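Local coordinates for tripartite terminase subunit 3 (Human herpesvirus 5, PDB 3N4P), which probably works as part of the molecular motor that drives viral genomic DNA into empty capsids, this chain being its C-terminal nuclease domain, at residues Thr62-Asp68 against Glu133-Glu139; Glu115-Ile121 against Ile154-Val158; Val166-Pro172 against Arg275-Ser279. One frame throughout, in Å; residues are numbered along the deposited sequence.

Interaction 1 of 3, residues Thr62-Asp68 against Glu133-Glu139; sequences TLYVYLD and ELRIAVE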
loop_
_atom_site.group_PDB
_atom_site.type_symbol
_atom_site.label_atom_id
_atom_site.label_comp_id
_atom_site.label_asym_id
_atom_site.label_seq_id
_atom_site.Cartn_x
_atom_site.Cartn_y
_atom_site.Cartn_z
ATOM N N THR B 62 -13.466 2.907 -15.817
ATOM C CA THR B 62 -14.792 2.633 -15.408
ATOM C C THR B 62 -14.898 2.273 -13.946
ATOM O O THR B 62 -14.259 1.353 -13.502
ATOM C CB THR B 62 -15.398 1.516 -16.273
ATOM O OG1 THR B 62 -15.497 1.992 -17.607
ATOM C CG2 THR B 62 -16.820 1.217 -15.810
ATOM N N LEU B 63 -15.765 2.970 -13.214
ATOM C CA LEU B 63 -16.094 2.603 -11.819
ATOM C C LEU B 63 -17.230 1.558 -11.800
ATOM O O LEU B 63 -18.324 1.846 -12.229
ATOM C CB LEU B 63 -16.613 3.857 -11.082
ATOM C CG LEU B 63 -16.192 4.215 -9.690
ATOM C CD1 LEU B 63 -17.223 5.057 -8.823
ATOM C CD2 LEU B 63 -15.483 3.045 -8.893
ATOM N N TYR B 64 -17.005 0.364 -11.306
ATOM C CA TYR B 64 -18.066 -0.633 -11.137
ATOM C C TYR B 64 -18.592 -0.526 -9.704
ATOM O O TYR B 64 -17.794 -0.575 -8.743
ATOM C CB TYR B 64 -17.490 -2.064 -11.392
ATOM C CG TYR B 64 -17.098 -2.216 -12.838
ATOM C CD1 TYR B 64 -15.852 -1.779 -13.283
ATOM C CD2 TYR B 64 -18.033 -2.661 -13.797
ATOM C CE1 TYR B 64 -15.485 -1.877 -14.685
ATOM C CE2 TYR B 64 -17.698 -2.771 -15.220
ATOM C CZ TYR B 64 -16.420 -2.350 -15.642
ATOM O OH TYR B 64 -16.073 -2.380 -16.991
ATOM N N VAL B 65 -19.896 -0.400 -9.518
ATOM C CA VAL B 65 -20.404 -0.487 -8.152
ATOM C C VAL B 65 -21.548 -1.514 -7.959
ATOM O O VAL B 65 -22.344 -1.731 -8.839
ATOM C CB VAL B 65 -20.875 0.949 -7.533
ATOM C CG1 VAL B 65 -20.472 2.208 -8.334
ATOM C CG2 VAL B 65 -22.264 0.912 -7.100
ATOM N N TYR B 66 -21.713 -2.030 -6.751
ATOM C CA TYR B 66 -22.805 -2.941 -6.495
ATOM C C TYR B 66 -23.382 -2.605 -5.164
ATOM O O TYR B 66 -22.629 -2.384 -4.223
ATOM C CB TYR B 66 -22.194 -4.333 -6.322
ATOM C CG TYR B 66 -23.146 -5.411 -5.957
ATOM C CD1 TYR B 66 -23.841 -6.115 -6.951
ATOM C CD2 TYR B 66 -23.304 -5.812 -4.629
ATOM C CE1 TYR B 66 -24.705 -7.192 -6.623
ATOM C CE2 TYR B 66 -24.178 -6.863 -4.289
ATOM C CZ TYR B 66 -24.862 -7.544 -5.290
ATOM O OH TYR B 66 -25.699 -8.584 -4.969
ATOM N N LEU B 67 -24.698 -2.714 -5.042
ATOM C CA LEU B 67 -25.299 -2.647 -3.733
ATOM C C LEU B 67 -26.475 -3.576 -3.639
ATOM O O LEU B 67 -27.113 -3.902 -4.632
ATOM C CB LEU B 67 -25.744 -1.209 -3.380
ATOM C CG LEU B 67 -26.829 -0.597 -4.260
ATOM C CD1 LEU B 67 -27.754 0.464 -3.511
ATOM C CD2 LEU B 67 -26.144 0.070 -5.430
ATOM N N ASP B 68 -26.769 -3.975 -2.413
ATOM C CA ASP B 68 -27.897 -4.856 -2.117
ATOM C C ASP B 68 -28.803 -4.192 -1.123
ATOM O O ASP B 68 -28.636 -4.387 0.085
ATOM C CB ASP B 68 -27.393 -6.192 -1.525
ATOM C CG ASP B 68 -28.544 -7.120 -1.085
ATOM O OD1 ASP B 68 -29.747 -6.788 -1.265
ATOM O OD2 ASP B 68 -28.242 -8.204 -0.557
ATOM N N GLU B 133 -16.684 6.811 -16.705
ATOM C CA GLU B 133 -17.940 6.038 -16.795
ATOM C C GLU B 133 -18.293 5.329 -15.483
ATOM O O GLU B 133 -17.406 4.917 -14.755
ATOM C CB GLU B 133 -17.770 4.992 -17.885
ATOM C CG GLU B 133 -18.981 4.130 -18.301
ATOM C CD GLU B 133 -18.590 3.173 -19.459
ATOM O OE1 GLU B 133 -17.837 2.160 -19.220
ATOM O OE2 GLU B 133 -19.000 3.439 -20.621
ATOM N N LEU B 134 -19.583 5.176 -15.203
ATOM C CA LEU B 134 -20.100 4.388 -14.073
ATOM C C LEU B 134 -20.939 3.221 -14.494
ATOM O O LEU B 134 -21.817 3.389 -15.313
ATOM C CB LEU B 134 -21.082 5.199 -13.273
ATOM C CG LEU B 134 -20.575 5.946 -12.101
ATOM C CD1 LEU B 134 -21.753 6.937 -11.706
ATOM C CD2 LEU B 134 -20.151 4.917 -10.998
ATOM N N ARG B 135 -20.741 2.075 -13.871
ATOM C CA ARG B 135 -21.540 0.914 -14.141
ATOM C C ARG B 135 -22.001 0.367 -12.846
ATOM O O ARG B 135 -21.184 -0.014 -12.006
ATOM C CB ARG B 135 -20.720 -0.127 -14.843
ATOM C CG ARG B 135 -20.640 0.121 -16.301
ATOM C CD ARG B 135 -19.718 -0.880 -17.051
ATOM N NE ARG B 135 -19.640 -0.376 -18.410
ATOM C CZ ARG B 135 -20.049 -1.017 -19.516
ATOM N NH1 ARG B 135 -20.480 -2.294 -19.476
ATOM N NH2 ARG B 135 -19.980 -0.374 -20.687
ATOM N N ILE B 136 -23.316 0.296 -12.686
ATOM C CA ILE B 136 -23.918 0.070 -11.388
ATOM C C ILE B 136 -24.855 -1.119 -11.444
ATOM O O ILE B 136 -25.706 -1.165 -12.284
ATOM C CB ILE B 136 -24.716 1.347 -10.948
ATOM C CG1 ILE B 136 -23.773 2.546 -10.898
ATOM C CG2 ILE B 136 -25.428 1.162 -9.578
ATOM C CD1 ILE B 136 -24.528 3.912 -10.788
ATOM N N ALA B 137 -24.715 -2.049 -10.514
ATOM C CA ALA B 137 -25.696 -3.109 -10.341
ATOM C C ALA B 137 -26.435 -2.984 -9.022
ATOM O O ALA B 137 -25.804 -2.909 -7.967
ATOM C CB ALA B 137 -24.944 -4.475 -10.356
ATOM N N VAL B 138 -27.735 -3.094 -9.024
ATOM C CA VAL B 138 -28.502 -2.962 -7.789
ATOM C C VAL B 138 -29.226 -4.280 -7.672
ATOM O O VAL B 138 -30.057 -4.582 -8.513
ATOM C CB VAL B 138 -29.618 -1.846 -7.858
ATOM C CG1 VAL B 138 -30.379 -1.753 -6.534
ATOM C CG2 VAL B 138 -29.072 -0.451 -8.171
ATOM N N GLU B 139 -28.949 -5.042 -6.620
ATOM C CA GLU B 139 -29.630 -6.296 -6.404
ATOM C C GLU B 139 -31.068 -6.076 -6.073
ATOM O O GLU B 139 -31.392 -5.288 -5.208
ATOM C CB GLU B 139 -29.031 -7.095 -5.244
ATOM C CG GLU B 139 -29.164 -8.636 -5.451
ATOM C CD GLU B 139 -29.637 -9.385 -4.204
ATOM O OE1 GLU B 139 -30.566 -10.223 -4.325
ATOM O OE2 GLU B 139 -29.084 -9.134 -3.106
#
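Val65 sits at the apolar centre of two adjacent parallel strands, in the core of an RNase H-like nuclease fold, with one methyl for each of two partners: CG1 against Leu134 CD2 (3.8 Å) and CG2 against Ile136 CG2 (4.0 Å). Leu63 lies beside Leu134, and Leu67 beside Val138, on this same face, which packs on helix 109-127. Six backbone hydrogen bonds, from Leu63 N to Glu133 O through to Glu139 N to Leu67 O, join the strands. On the other face, beneath helix 256-267, the Tyr66 ring passes Ala137 CB and runs alongside Glu139, its plane only 8° from the carboxylate; Tyr66 OH is buried without a polar partner in the model. Beyond Leu67 and Val138, Asp68 OD2 and Glu139 OE2 lie 2.8 Å apart, two acceptors without a hydrogen bond; the magnesium they hold probably offsets the repulsion. At the other end, Arg135, extended from CG to NE (chi2 176°), runs beside Tyr64, Arg135 CD 3.3 Å from Tyr64 CE2, while Arg135 NH1 bonds to Ala273 O. Glu133 OE1 is gripped from opposite faces of its carboxylate, by Arg135 NE at 3.2 Å in a salt bridge and by the hydroxyl Thr62 OG1 at 2.8 Å.

Interaction 2 of 3, residues Glu115-Ile121 against Ile154-Val158; sequences ECAAHMI and IRQSV
Glu115 reaches across to Ser157 with a carboxylate that has to double back, since its CB points away from the other helix. The bend at chi2 (-62°) brings OE2 round to the hydroxyl, and Ser157 OG donates a 2.8 Å hydrogen bond to Glu115 OE2. The donor comes in well above the carboxylate plane rather than within it. Ser157 helps by holding OG beside its own backbone N, anti to the carbonyl carbon (chi1 -49°). This polar link lies on the solvent side, Glu115 being exposed, and the contact becomes apolar from here on. Two residues along, the methyl of Ala117 looks toward the partner helix and meets the far end of Ile154, CB to CD1 at 4.1 Å.

Ala118 is where the backbones come nearest, its CA 5.6 Å from the CA of Ile154. Its CB presses on Ser157 CB at 3.3 Å, tighter than normal van der Waals contact, and also lies near Val158 CG2. Helices 109-127 and 144-161 pack side by side on one face of the central sheet of the RNase H-like fold, their axes here 8.7 Å apart and 39° from parallel; the second helix is the connection of the beta-alpha-beta crossover from strand 133-138 to strand 165-172.

Ile121 ends the walk, splitting its two branches between two partners. CD1 touches Ile154 CG2 at 4.2 Å, and CG2 touches Val158 CG2 at 3.9 Å, with the side chains crossing at roughly a right angle in each pair. Both helices pack here on strand 133-138, where Leu134 meets both Ile121 and Val158, and Ile136 meets Ile154.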
loop_
_atom_site.group_PDB
_atom_site.type_symbol
_atom_site.label_atom_id
_atom_site.label_comp_id
_atom_site.label_asym_id
_atom_site.label_seq_id
_atom_site.Cartn_x
_atom_site.Cartn_y
_atom_site.Cartn_z
ATOM N N GLU B 115 -29.023 7.949 -1.798
ATOM C CA GLU B 115 -28.141 9.035 -1.317
ATOM C C GLU B 115 -26.800 8.584 -0.660
ATOM O O GLU B 115 -25.775 9.255 -0.784
ATOM C CB GLU B 115 -28.831 9.839 -0.270
ATOM C CG GLU B 115 -30.140 10.587 -0.703
ATOM C CD GLU B 115 -29.916 11.644 -1.805
ATOM O OE1 GLU B 115 -30.826 12.493 -2.002
ATOM O OE2 GLU B 115 -28.833 11.632 -2.464
ATOM N N CYS B 116 -26.800 7.494 0.091
ATOM C CA CYS B 116 -25.554 7.122 0.686
ATOM C C CYS B 116 -24.672 6.474 -0.423
ATOM O O CYS B 116 -23.405 6.635 -0.465
ATOM C CB CYS B 116 -25.812 6.199 1.846
ATOM S SG CYS B 116 -24.487 5.029 2.088
ATOM N N ALA B 117 -25.318 5.802 -1.380
ATOM C CA ALA B 117 -24.556 5.209 -2.507
ATOM C C ALA B 117 -24.006 6.331 -3.398
ATOM O O ALA B 117 -22.845 6.314 -3.817
ATOM C CB ALA B 117 -25.404 4.261 -3.277
ATOM N N ALA B 118 -24.850 7.311 -3.661
ATOM C CA ALA B 118 -24.513 8.378 -4.531
ATOM C C ALA B 118 -23.433 9.266 -3.959
ATOM O O ALA B 118 -22.575 9.712 -4.702
ATOM C CB ALA B 118 -25.804 9.273 -4.821
ATOM N N HIS B 119 -23.548 9.633 -2.685
ATOM C CA HIS B 119 -22.531 10.422 -2.021
ATOM C C HIS B 119 -21.156 9.722 -2.091
ATOM O O HIS B 119 -20.110 10.351 -2.378
ATOM C CB HIS B 119 -22.982 10.581 -0.580
ATOM C CG HIS B 119 -22.202 11.569 0.202
ATOM N ND1 HIS B 119 -21.449 12.566 -0.390
ATOM C CD2 HIS B 119 -22.048 11.719 1.538
ATOM C CE1 HIS B 119 -20.876 13.298 0.556
ATOM N NE2 HIS B 119 -21.223 12.806 1.732
ATOM N N MET B 120 -21.113 8.416 -1.895
ATOM C CA MET B 120 -19.808 7.755 -2.015
ATOM C C MET B 120 -19.251 7.874 -3.454
ATOM O O MET B 120 -18.062 8.160 -3.634
ATOM C CB MET B 120 -19.912 6.293 -1.665
ATOM C CG MET B 120 -18.624 5.451 -2.126
ATOM S SD MET B 120 -19.008 3.710 -2.280
ATOM C CE MET B 120 -19.817 3.562 -3.863
ATOM N N ILE B 121 -20.080 7.581 -4.452
ATOM C CA ILE B 121 -19.722 7.668 -5.882
ATOM C C ILE B 121 -19.188 9.048 -6.336
ATOM O O ILE B 121 -18.168 9.095 -7.033
ATOM C CB ILE B 121 -20.950 7.284 -6.766
ATOM C CG1 ILE B 121 -21.176 5.758 -6.696
ATOM C CG2 ILE B 121 -20.792 7.774 -8.255
ATOM C CD1 ILE B 121 -22.761 5.484 -6.977
ATOM N N ILE B 154 -30.390 6.908 -7.619
ATOM C CA ILE B 154 -28.944 6.996 -7.642
ATOM C C ILE B 154 -28.550 7.783 -8.869
ATOM O O ILE B 154 -27.732 8.711 -8.778
ATOM C CB ILE B 154 -28.306 5.608 -7.761
ATOM C CG1 ILE B 154 -28.459 4.817 -6.435
ATOM C CG2 ILE B 154 -26.751 5.770 -8.126
ATOM C CD1 ILE B 154 -27.922 3.420 -6.458
ATOM N N ARG B 155 -29.065 7.383 -10.028
ATOM C CA ARG B 155 -28.759 8.055 -11.284
ATOM C C ARG B 155 -29.066 9.575 -11.133
ATOM O O ARG B 155 -28.291 10.432 -11.545
ATOM C CB ARG B 155 -29.616 7.465 -12.415
ATOM C CG ARG B 155 -29.241 7.893 -13.837
ATOM C CD ARG B 155 -30.422 7.691 -14.828
ATOM N NE ARG B 155 -31.706 8.041 -14.223
ATOM C CZ ARG B 155 -32.214 9.270 -14.121
ATOM N NH1 ARG B 155 -31.557 10.337 -14.586
ATOM N NH2 ARG B 155 -33.393 9.440 -13.519
ATOM N N GLN B 156 -30.183 9.861 -10.510
ATOM C CA GLN B 156 -30.550 11.220 -10.131
ATOM C C GLN B 156 -29.530 12.057 -9.315
ATOM O O GLN B 156 -29.197 13.175 -9.734
ATOM C CB GLN B 156 -31.849 11.160 -9.365
ATOM C CG GLN B 156 -33.001 11.349 -10.209
ATOM C CD GLN B 156 -34.311 11.293 -9.412
ATOM O OE1 GLN B 156 -35.168 10.407 -9.666
ATOM N NE2 GLN B 156 -34.458 12.199 -8.422
ATOM N N SER B 157 -29.075 11.560 -8.148
ATOM C CA SER B 157 -28.063 12.306 -7.357
ATOM C C SER B 157 -26.779 12.436 -8.147
ATOM O O SER B 157 -26.213 13.527 -8.244
ATOM C CB SER B 157 -27.704 11.699 -5.982
ATOM O OG SER B 157 -28.852 11.392 -5.232
ATOM N N VAL B 158 -26.346 11.364 -8.759
ATOM C CA VAL B 158 -25.076 11.390 -9.469
ATOM C C VAL B 158 -25.039 12.485 -10.518
ATOM O O VAL B 158 -24.200 13.408 -10.427
ATOM C CB VAL B 158 -24.697 9.992 -10.032
ATOM C CG1 VAL B 158 -23.467 10.100 -10.923
ATOM C CG2 VAL B 158 -24.451 9.037 -8.888
#

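Interaction 3 of 3, residues Val166-Pro172 against Arg275-Ser279; sequences VLFYHTP and RFRVS
Phe168 and Arg277 form an antiparallel hydrogen-bonded pair, Phe168 N to Arg277 O at 3.0 Å and Arg277 N to Phe168 O at 2.9 Å, and His170 N then bonds to Arg275 O at 2.8 Å. Between these bonds lies the non-hydrogen-bonded pair Tyr169 and Phe276, whose rings make a T-shaped contact: the edge of Tyr169, at CD1, meets the face of Phe276, with the planes 81° apart. Tyr169 is also met over a face, by the methylene of Arg275, whose CB lies 3.7 Å from the ring centroid in a CH-pi contact. From there Arg275 folds back through bends at chi2 and chi3 (-60° and -75°), which brings NE to His170 O at 3.0 Å, in the guanidinium plane. Tyr169 OH sits over the centre of one guanidinium face, while NH2 lies against the CB of Thr171. Leu167 packs CD2 on Phe276 CB at 3.8 Å. Farther along, the C-terminal Ser279 tucks its CB beside Phe168 CD1.

In the central sheet of the RNase H-like fold, the short strand 276-277 pairs antiparallel with strand 165-172, whose backbone also bonds to strand 133-138 through Leu134 and Ile136. Phe168 rests on Ala151 and Arg155 of helix 144-161, while Phe276 lies against Arg135.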
loop_
_atom_site.group_PDB
_atom_site.type_symbol
_atom_site.label_atom_id
_atom_site.label_comp_id
_atom_site.label_asym_id
_atom_site.label_seq_id
_atom_site.Cartn_x
_atom_site.Cartn_y
_atom_site.Cartn_z
ATOM N N VAL B 166 -23.748 7.102 -17.059
ATOM C CA VAL B 166 -24.180 6.128 -16.059
ATOM C C VAL B 166 -24.878 4.989 -16.798
ATOM O O VAL B 166 -25.680 5.249 -17.707
ATOM C CB VAL B 166 -25.202 6.772 -15.123
ATOM C CG1 VAL B 166 -25.097 6.197 -13.794
ATOM C CG2 VAL B 166 -24.920 8.249 -15.000
ATOM N N LEU B 167 -24.565 3.752 -16.444
ATOM C CA LEU B 167 -25.154 2.537 -17.037
ATOM C C LEU B 167 -25.549 1.664 -15.874
ATOM O O LEU B 167 -24.892 1.684 -14.863
ATOM C CB LEU B 167 -24.135 1.761 -17.854
ATOM C CG LEU B 167 -23.752 2.270 -19.244
ATOM C CD1 LEU B 167 -22.704 3.369 -19.230
ATOM C CD2 LEU B 167 -23.285 1.125 -20.076
ATOM N N PHE B 168 -26.624 0.918 -16.005
ATOM C CA PHE B 168 -27.105 0.092 -14.931
ATOM C C PHE B 168 -27.189 -1.318 -15.475
ATOM O O PHE B 168 -27.314 -1.526 -16.680
ATOM C CB PHE B 168 -28.453 0.550 -14.400
ATOM C CG PHE B 168 -28.360 1.662 -13.415
ATOM C CD1 PHE B 168 -28.325 2.976 -13.837
ATOM C CD2 PHE B 168 -28.292 1.403 -12.050
ATOM C CE1 PHE B 168 -28.252 4.037 -12.917
ATOM C CE2 PHE B 168 -28.209 2.465 -11.117
ATOM C CZ PHE B 168 -28.179 3.778 -11.553
ATOM N N TYR B 169 -27.038 -2.296 -14.598
ATOM C CA TYR B 169 -27.070 -3.693 -15.050
ATOM C C TYR B 169 -28.548 -3.881 -15.331
ATOM O O TYR B 169 -29.353 -3.549 -14.458
ATOM C CB TYR B 169 -26.675 -4.614 -13.918
ATOM C CG TYR B 169 -26.496 -6.035 -14.352
ATOM C CD1 TYR B 169 -25.206 -6.566 -14.532
ATOM C CD2 TYR B 169 -27.590 -6.874 -14.569
ATOM C CE1 TYR B 169 -25.025 -7.895 -14.944
ATOM C CE2 TYR B 169 -27.405 -8.224 -14.992
ATOM C CZ TYR B 169 -26.135 -8.712 -15.164
ATOM O OH TYR B 169 -25.949 -10.016 -15.565
ATOM N N HIS B 170 -28.917 -4.345 -16.522
ATOM C CA HIS B 170 -30.352 -4.564 -16.859
ATOM C C HIS B 170 -30.641 -6.028 -17.047
ATOM O O HIS B 170 -29.824 -6.775 -17.605
ATOM C CB HIS B 170 -30.771 -3.807 -18.105
ATOM C CG HIS B 170 -31.082 -2.374 -17.843
ATOM N ND1 HIS B 170 -32.344 -1.836 -18.012
ATOM C CD2 HIS B 170 -30.296 -1.362 -17.414
ATOM C CE1 HIS B 170 -32.317 -0.554 -17.704
ATOM N NE2 HIS B 170 -31.085 -0.242 -17.339
ATOM N N THR B 171 -31.799 -6.444 -16.556
ATOM C CA THR B 171 -32.219 -7.831 -16.743
ATOM C C THR B 171 -33.675 -7.858 -17.227
ATOM O O THR B 171 -34.484 -7.034 -16.821
ATOM C CB THR B 171 -32.058 -8.688 -15.458
ATOM O OG1 THR B 171 -33.171 -8.459 -14.589
ATOM C CG2 THR B 171 -30.851 -8.293 -14.717
ATOM N N PRO B 172 -34.000 -8.812 -18.101
ATOM C CA PRO B 172 -35.378 -8.962 -18.575
ATOM C C PRO B 172 -36.339 -9.300 -17.427
ATOM O O PRO B 172 -35.951 -9.961 -16.472
ATOM C CB PRO B 172 -35.276 -10.133 -19.554
ATOM C CG PRO B 172 -34.057 -10.891 -19.117
ATOM C CD PRO B 172 -33.103 -9.848 -18.658
ATOM N N ARG B 275 -24.737 -6.182 -20.513
ATOM C CA ARG B 275 -25.905 -6.078 -19.606
ATOM C C ARG B 275 -26.113 -4.649 -19.115
ATOM O O ARG B 275 -27.210 -4.251 -18.738
ATOM C CB ARG B 275 -25.813 -7.041 -18.412
ATOM C CG ARG B 275 -25.795 -8.553 -18.754
ATOM C CD ARG B 275 -27.065 -8.985 -19.502
ATOM N NE ARG B 275 -28.256 -9.100 -18.645
ATOM C CZ ARG B 275 -28.707 -10.246 -18.129
ATOM N NH1 ARG B 275 -28.067 -11.386 -18.371
ATOM N NH2 ARG B 275 -29.800 -10.261 -17.373
ATOM N N PHE B 276 -25.045 -3.876 -19.155
ATOM C CA PHE B 276 -25.057 -2.521 -18.672
ATOM C C PHE B 276 -25.611 -1.593 -19.749
ATOM O O PHE B 276 -25.132 -1.574 -20.882
ATOM C CB PHE B 276 -23.661 -2.098 -18.178
ATOM C CG PHE B 276 -23.227 -2.799 -16.928
ATOM C CD1 PHE B 276 -23.473 -2.236 -15.676
ATOM C CD2 PHE B 276 -22.545 -4.018 -17.002
ATOM C CE1 PHE B 276 -23.097 -2.873 -14.507
ATOM C CE2 PHE B 276 -22.167 -4.673 -15.881
ATOM C CZ PHE B 276 -22.406 -4.126 -14.607
ATOM N N ARG B 277 -26.651 -0.856 -19.403
ATOM C CA ARG B 277 -27.294 -0.044 -20.374
ATOM C C ARG B 277 -27.791 1.249 -19.772
ATOM O O ARG B 277 -28.121 1.307 -18.587
ATOM C CB ARG B 277 -28.447 -0.803 -21.009
ATOM C CG ARG B 277 -28.989 -0.072 -22.192
ATOM C CD ARG B 277 -29.954 -0.951 -22.954
ATOM N NE ARG B 277 -29.353 -2.249 -23.335
ATOM C CZ ARG B 277 -29.697 -2.899 -24.447
ATOM N NH1 ARG B 277 -30.619 -2.375 -25.277
ATOM N NH2 ARG B 277 -29.135 -4.062 -24.738
ATOM N N VAL B 278 -27.860 2.288 -20.588
ATOM C CA VAL B 278 -28.432 3.559 -20.104
ATOM C C VAL B 278 -29.800 3.379 -19.402
ATOM O O VAL B 278 -30.724 2.819 -19.959
ATOM C CB VAL B 278 -28.362 4.657 -21.178
ATOM C CG1 VAL B 278 -29.193 5.910 -20.785
ATOM C CG2 VAL B 278 -26.893 5.029 -21.382
ATOM N N SER B 279 -29.844 3.751 -18.120
ATOM C CA SER B 279 -31.089 3.867 -17.322
ATOM C C SER B 279 -31.625 5.294 -17.425
ATOM O O SER B 279 -32.316 5.637 -18.376
ATOM C CB SER B 279 -30.815 3.553 -15.824
ATOM O OG SER B 279 -31.536 4.446 -14.927
#

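Strand 133-138 joins all three contacts. Its edge away from strand 62-67 meets interaction 3, where Tyr169 N probably bonds to Ile136 O at 2.9 Å, and the apolar face it shares with strand 62-67 carries interaction 2, where Leu67 CD2 lies 3.9 Å from Ile154 CD1. Interactions 2 and 3 also touch, Arg155 CB packing on Phe168 CE1 at 3.7 Å. The metal site belongs to interaction 1: the Asp68 side chain is about 3 Å from magnesium and about 5 Å from that of Asp256, a predicted catalytic residue. From the Glu139 side chain, that of Tyr169 is about 9 Å away and that of Ile154 about 11 Å.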